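Local coordinates for protein citryl-CoA lyase (Hydrogenobacter thermophilus, PDB 6HXP) that binds coenzyme A and probably cleaves citryl-CoA, as expected of a citryl-CoA lyase related to citrate synthase, at residues 140-143 and 144-148; 166-169 and 170-174. One frame throughout, in Å; residues are numbered along the deposited sequence.

Contact 1 of 2, residues 140-143 and 144-148; sequences RYYK and DFDPR. With COA (coenzyme A), chain B.
The N-cap of helix 147-158, together with the coenzyme A-binding loop that runs into it, is organised round Tyr142 and Pro147. The CH-pi geometry is nearly ideal: Pro147 CD stands 3.3 Å from the centroid of the Tyr142 ring, 10° off its normal, and Pro147 CG leans on toward CZ and OH. Tyr141 brings its ring edge, at CD2, against the opposite face nearer the rim. With CG anti to the carbonyl carbon (chi1 -65°), Tyr142 turns its ring back over the start of the helix, and its CB lies 3.4 Å from Phe145 O.

The cap itself is made by Asp146. Its OD1 accepts from Arg148 N at 2.9 Å, on the anti side but tilted out of the carboxylate plane, and from Arg148 NE on the syn side, where the N-H...O angle is nearly straight at 172°. Arg148 NH2 reaches Asp146 OD2 at 2.8 Å, closing a side-on salt bridge that fixes the rotation of this buried carboxylate; Val188 N adds a weak bond to OD2.

Ahead of the cap, Arg140 and Lys143 address the pyrophosphate. Arg140 NH1 donates to O4A of coenzyme A at 3.3 Å, the oxygen lying at the edge of the guanidinium in its plane, although this side chain is poorly ordered. Lys143 NZ makes weak bonds to O2A of coenzyme A and, at 3.2 Å, to Arg140 O; its strongest partner is His139 O. The cationic pair probably offsets phosphate charge.

The loop follows helix 120-129 and leads straight into helix 147-158. A second subunit covers part of this junction, with His15 of that subunit stacked on Tyr141 and Leu25 of the same subunit packed against Pro147 and Arg148.

Contact 2 of 2, residues 166-169 and 170-174; sequences CKFA and EDVAE
Lys167 and Asp171 meet obliquely on the outer side of their helix, whereas on the buried side Val172 brings its CG2 methyl obliquely over one face of the Phe168 ring. Lys167 starts with CG anti to the backbone N (chi1 -179°) and stays extended until a bend at chi4 brings NZ round to Asp171 OD2, 3.0 Å away. The bond uses the syn lone pair of that oxygen and forms a salt bridge. Lys167 CG also lies 3.5 Å from Asp171 OD2, which places the carboxylate beside the aliphatic chain as well as its ammonium group. An asparagine in place of Asp171 would probably leave the Lys167 ammonium without its charged mate and less firmly held.

Both pairs follow the i to i+4 spacing of an alpha-helix, here helix 164-180: Asp171 N donates to Lys167 O at 2.7 Å, and Val172 N to Phe168 O at 2.9 Å with an N-H...acceptor angle of 157°.

The Val172 methyl is offset toward the rim of the ring, 3.8 Å from the centroid and 23° off the normal. Its nearest ring carbons are Phe168 CE2 and CZ, each 3.6 Å from CG2, in a CH-pi contact. Val120 of helix 120-129 packs against both residues, and Val172 also touches Tyr137, whose hydroxyl is hydrogen-bonded to Ala169 O.

In the fold
Contact 1 (140-143 with 144-148) precedes contact 2 (166-169 with 170-174) along the chain. Their centres are 15 Å apart and their nearest atoms about 7 Å, so they do not touch. Contact 1 opens helix 147-158; contact 2 lies on the next helix, 164-180. Met153 joins these helices by packing on Cys166 and Glu170. Both belong to the part of the chain related to the C-terminal domain of citrate synthase. Contact 1 supplies direct coenzyme A ligands, whereas contact 2 stands behind the site: the side chain of Val172 is about 8 Å from coenzyme A and reaches the site through Tyr137, itself a coenzyme A-binding residue, consistent with a second-shell position.

Contact 1 of 2, residues 140-143 and 144-148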
loop_
_atom_site.group_PDB
_atom_site.type_symbol
_atom_site.label_atom_id
_atom_site.label_comp_id
_atom_site.label_asym_id
_atom_site.label_seq_id
_atom_site.Cartn_x
_atom_site.Cartn_y
_atom_site.Cartn_z
ATOM N N ARG A 140 -25.382 10.617 -10.945
ATOM C CA ARG A 140 -25.520 12.070 -10.728
ATOM C C ARG A 140 -26.033 12.823 -11.962
ATOM O O ARG A 140 -26.741 13.824 -11.818
ATOM C CB ARG A 140 -24.183 12.703 -10.276
ATOM C CG ARG A 140 -23.798 12.489 -8.811
ATOM C CD ARG A 140 -24.661 13.265 -7.816
ATOM N NE ARG A 140 -24.580 14.718 -8.006
ATOM C CZ ARG A 140 -25.627 15.541 -8.030
ATOM N NH1 ARG A 140 -26.858 15.068 -7.873
ATOM N NH2 ARG A 140 -25.451 16.844 -8.211
ATOM N N TYR A 141 -25.634 12.390 -13.158
ATOM C CA TYR A 141 -26.005 13.028 -14.427
ATOM C C TYR A 141 -27.013 12.231 -15.250
ATOM O O TYR A 141 -27.958 12.803 -15.770
ATOM C CB TYR A 141 -24.728 13.271 -15.254
ATOM C CG TYR A 141 -24.980 13.874 -16.620
ATOM C CD1 TYR A 141 -25.427 15.184 -16.753
ATOM C CD2 TYR A 141 -24.785 13.130 -17.780
ATOM C CE1 TYR A 141 -25.643 15.751 -18.009
ATOM C CE2 TYR A 141 -25.008 13.683 -19.041
ATOM C CZ TYR A 141 -25.434 14.995 -19.150
ATOM O OH TYR A 141 -25.662 15.534 -20.393
ATOM N N TYR A 142 -26.773 10.930 -15.453
ATOM C CA TYR A 142 -27.649 10.122 -16.299
ATOM C C TYR A 142 -28.944 9.764 -15.597
ATOM O O TYR A 142 -28.934 9.019 -14.626
ATOM C CB TYR A 142 -26.930 8.844 -16.741
ATOM C CG TYR A 142 -25.739 9.126 -17.623
ATOM C CD1 TYR A 142 -25.880 9.824 -18.817
ATOM C CD2 TYR A 142 -24.471 8.675 -17.279
ATOM C CE1 TYR A 142 -24.785 10.090 -19.633
ATOM C CE2 TYR A 142 -23.355 8.999 -18.054
ATOM C CZ TYR A 142 -23.525 9.653 -19.258
ATOM O OH TYR A 142 -22.440 9.901 -20.060
ATOM N N LYS A 143 -30.055 10.318 -16.084
ATOM C CA LYS A 143 -31.385 10.082 -15.515
ATOM C C LYS A 143 -32.286 9.294 -16.452
ATOM O O LYS A 143 -33.419 9.036 -16.068
ATOM C CB LYS A 143 -32.062 11.414 -15.194
ATOM C CG LYS A 143 -31.222 12.388 -14.381
ATOM C CD LYS A 143 -30.770 11.826 -13.045
ATOM C CE LYS A 143 -30.042 12.863 -12.238
ATOM N NZ LYS A 143 -29.447 12.281 -11.015
ATOM N N ASP A 144 -31.862 9.039 -17.700
ATOM C CA ASP A 144 -32.629 8.260 -18.694
ATOM C C ASP A 144 -32.008 6.882 -18.785
ATOM O O ASP A 144 -32.671 5.860 -18.596
ATOM C CB ASP A 144 -32.597 8.978 -20.071
ATOM C CG ASP A 144 -33.371 8.321 -21.204
ATOM O OD1 ASP A 144 -34.070 7.317 -20.947
ATOM O OD2 ASP A 144 -33.256 8.803 -22.362
ATOM N N PHE A 145 -30.720 6.852 -19.099
ATOM C CA PHE A 145 -29.964 5.602 -19.158
ATOM C C PHE A 145 -28.503 5.921 -19.051
ATOM O O PHE A 145 -28.087 7.032 -19.394
ATOM C CB PHE A 145 -30.223 4.797 -20.457
ATOM C CG PHE A 145 -29.761 5.459 -21.740
ATOM C CD1 PHE A 145 -30.569 6.371 -22.399
ATOM C CD2 PHE A 145 -28.511 5.183 -22.272
ATOM C CE1 PHE A 145 -30.135 6.992 -23.572
ATOM C CE2 PHE A 145 -28.093 5.775 -23.457
ATOM C CZ PHE A 145 -28.907 6.670 -24.104
ATOM N N ASP A 146 -27.732 4.956 -18.546
ATOM C CA ASP A 146 -26.280 5.075 -18.456
ATOM C C ASP A 146 -25.754 4.527 -19.791
ATOM O O ASP A 146 -25.951 3.355 -20.070
ATOM C CB ASP A 146 -25.762 4.294 -17.256
ATOM C CG ASP A 146 -24.278 4.403 -17.048
ATOM O OD1 ASP A 146 -23.542 4.608 -18.052
ATOM O OD2 ASP A 146 -23.843 4.321 -15.890
ATOM N N PRO A 147 -25.125 5.353 -20.643
ATOM C CA PRO A 147 -24.687 4.843 -21.957
ATOM C C PRO A 147 -23.696 3.687 -21.863
ATOM O O PRO A 147 -23.623 2.858 -22.753
ATOM C CB PRO A 147 -24.080 6.049 -22.656
ATOM C CG PRO A 147 -24.051 7.121 -21.713
ATOM C CD PRO A 147 -24.800 6.782 -20.478
ATOM N N ARG A 148 -22.974 3.603 -20.759
ATOM C CA ARG A 148 -22.004 2.536 -20.577
ATOM C C ARG A 148 -22.716 1.206 -20.318
ATOM O O ARG A 148 -22.303 0.151 -20.813
ATOM C CB ARG A 148 -21.062 2.882 -19.437
ATOM C CG ARG A 148 -20.318 4.205 -19.654
ATOM C CD ARG A 148 -19.729 4.776 -18.388
ATOM N NE ARG A 148 -20.758 5.062 -17.388
ATOM C CZ ARG A 148 -20.476 5.416 -16.138
ATOM N NH1 ARG A 148 -19.214 5.593 -15.761
ATOM N NH2 ARG A 148 -21.450 5.587 -15.255
HETATM N N1A COA B . -31.660 3.049 -4.535
HETATM C C2A COA B . -32.724 3.628 -3.965
HETATM N N3A COA B . -33.019 4.929 -3.871
HETATM C C4A COA B . -32.071 5.682 -4.444
HETATM C C5A COA B . -30.916 5.230 -5.063
HETATM C C6A COA B . -30.720 3.836 -5.108
HETATM N N6A COA B . -29.675 3.255 -5.704
HETATM N N7A COA B . -30.177 6.293 -5.558
HETATM C C8A COA B . -30.895 7.343 -5.245
HETATM N N9A COA B . -32.056 7.050 -4.578
HETATM C C1B COA B . -33.121 7.972 -4.179
HETATM C C2B COA B . -32.677 9.420 -3.903
HETATM O O2B COA B . -32.523 9.631 -2.504
HETATM C C3B COA B . -33.863 10.195 -4.468
HETATM O O3B COA B . -34.980 10.128 -3.553
HETATM P P3B COA B . -36.170 11.225 -3.398
HETATM O O7A COA B . -35.948 12.410 -4.285
HETATM O O8A COA B . -37.472 10.484 -3.718
HETATM O O9A COA B . -36.190 11.593 -1.909
HETATM C C4B COA B . -34.247 9.365 -5.686
HETATM O O4B COA B . -34.085 8.010 -5.219
HETATM C C5B COA B . -33.410 9.556 -6.927
HETATM O O5B COA B . -33.161 10.957 -7.162
HETATM P P1A COA B . -31.868 11.455 -8.010
HETATM O O1A COA B . -31.749 12.929 -7.956
HETATM O O2A COA B . -32.041 10.887 -9.419
HETATM O O3A COA B . -30.583 10.757 -7.378
HETATM P P2A COA B . -29.327 11.325 -6.581
HETATM O O4A COA B . -28.732 12.473 -7.303
HETATM O O5A COA B . -29.825 11.671 -5.176
HETATM O O6A COA B . -28.277 10.092 -6.376
HETATM C CBP COA B . -26.098 9.018 -6.534
HETATM C CCP COA B . -27.055 10.041 -7.137
HETATM C CDP COA B . -25.116 8.578 -7.631
HETATM C CEP COA B . -25.309 9.706 -5.412
HETATM C CAP COA B . -26.821 7.778 -5.946
HETATM O OAP COA B . -27.918 7.338 -6.731
HETATM C C9P COA B . -25.889 6.609 -5.638
HETATM O O9P COA B . -25.228 6.597 -4.603
HETATM N N8P COA B . -25.871 5.609 -6.523
HETATM C C7P COA B . -25.158 4.359 -6.290
HETATM C C6P COA B . -25.880 3.477 -5.290
HETATM C C5P COA B . -25.010 2.354 -4.776
HETATM O O5P COA B . -24.522 1.526 -5.544
HETATM N N4P COA B . -24.842 2.310 -3.453
HETATM C C3P COA B . -24.530 1.094 -2.713
HETATM C C2P COA B . -23.103 0.611 -2.892
HETATM S S1P COA B . -22.004 1.975 -2.420
#

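Contact 2 of 2, residues 166-169 and 170-174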
loop_
_atom_site.group_PDB
_atom_site.type_symbol
_atom_site.label_atom_id
_atom_site.label_comp_id
_atom_site.label_asym_id
_atom_site.label_seq_id
_atom_site.Cartn_x
_atom_site.Cartn_y
_atom_site.Cartn_z
ATOM N N CYS A 166 -28.951 -10.350 -16.320
ATOM C CA CYS A 166 -29.062 -9.083 -17.056
ATOM C C CYS A 166 -30.513 -8.601 -17.026
ATOM O O CYS A 166 -30.784 -7.413 -16.786
ATOM C CB CYS A 166 -28.579 -9.238 -18.483
ATOM S SG CYS A 166 -26.806 -9.499 -18.629
ATOM N N LYS A 167 -31.465 -9.525 -17.279
ATOM C CA LYS A 167 -32.905 -9.197 -17.291
ATOM C C LYS A 167 -33.361 -8.676 -15.948
ATOM O O LYS A 167 -34.051 -7.652 -15.887
ATOM C CB LYS A 167 -33.737 -10.433 -17.672
ATOM C CG LYS A 167 -35.242 -10.171 -17.720
ATOM C CD LYS A 167 -35.987 -11.381 -18.211
ATOM C CE LYS A 167 -37.480 -11.391 -17.887
ATOM N NZ LYS A 167 -38.094 -10.051 -18.015
ATOM N N PHE A 168 -32.983 -9.375 -14.871
ATOM C CA PHE A 168 -33.307 -8.959 -13.504
ATOM C C PHE A 168 -32.779 -7.556 -13.234
ATOM O O PHE A 168 -33.524 -6.701 -12.779
ATOM C CB PHE A 168 -32.730 -9.943 -12.462
ATOM C CG PHE A 168 -33.071 -9.544 -11.036
ATOM C CD1 PHE A 168 -34.295 -9.885 -10.478
ATOM C CD2 PHE A 168 -32.167 -8.822 -10.262
ATOM C CE1 PHE A 168 -34.621 -9.485 -9.185
ATOM C CE2 PHE A 168 -32.496 -8.413 -8.975
ATOM C CZ PHE A 168 -33.708 -8.771 -8.432
ATOM N N ALA A 169 -31.506 -7.311 -13.548
ATOM C CA ALA A 169 -30.918 -5.990 -13.293
ATOM C C ALA A 169 -31.669 -4.875 -14.026
ATOM O O ALA A 169 -31.927 -3.815 -13.455
ATOM C CB ALA A 169 -29.450 -5.983 -13.684
ATOM N N GLU A 170 -32.066 -5.113 -15.272
ATOM C CA GLU A 170 -32.828 -4.090 -16.025
ATOM C C GLU A 170 -34.254 -3.998 -15.561
ATOM O O GLU A 170 -34.819 -2.892 -15.513
ATOM C CB GLU A 170 -32.732 -4.372 -17.526
ATOM C CG GLU A 170 -31.308 -4.213 -18.020
ATOM C CD GLU A 170 -31.181 -3.812 -19.468
ATOM O OE1 GLU A 170 -31.573 -4.617 -20.336
ATOM O OE2 GLU A 170 -30.797 -2.651 -19.724
ATOM N N ASP A 171 -34.873 -5.138 -15.190
ATOM C CA ASP A 171 -36.241 -5.108 -14.672
ATOM C C ASP A 171 -36.302 -4.289 -13.386
ATOM O O ASP A 171 -37.270 -3.565 -13.182
ATOM C CB ASP A 171 -36.765 -6.528 -14.388
ATOM C CG ASP A 171 -37.178 -7.307 -15.620
ATOM O OD1 ASP A 171 -37.243 -6.704 -16.711
ATOM O OD2 ASP A 171 -37.348 -8.540 -15.509
ATOM N N VAL A 172 -35.284 -4.386 -12.530
ATOM C CA VAL A 172 -35.241 -3.612 -11.282
ATOM C C VAL A 172 -35.187 -2.110 -11.584
ATOM O O VAL A 172 -35.900 -1.354 -10.922
ATOM C CB VAL A 172 -34.061 -4.079 -10.362
ATOM C CG1 VAL A 172 -33.735 -3.051 -9.277
ATOM C CG2 VAL A 172 -34.351 -5.448 -9.748
ATOM N N ALA A 173 -34.399 -1.668 -12.582
ATOM C CA ALA A 173 -34.349 -0.230 -12.895
ATOM C C ALA A 173 -35.729 0.273 -13.313
ATOM O O ALA A 173 -36.183 1.330 -12.860
ATOM C CB ALA A 173 -33.374 0.044 -14.011
ATOM N N GLU A 174 -36.404 -0.499 -14.164
ATOM C CA GLU A 174 -37.736 -0.118 -14.646
ATOM C C GLU A 174 -38.717 -0.040 -13.479
ATOM O O GLU A 174 -39.510 0.919 -13.389
ATOM C CB GLU A 174 -38.196 -1.135 -15.708
ATOM C CG GLU A 174 -39.584 -0.900 -16.274
ATOM C CD GLU A 174 -39.926 -1.730 -17.498
ATOM O OE1 GLU A 174 -39.333 -2.821 -17.669
ATOM O OE2 GLU A 174 -40.814 -1.302 -18.271
#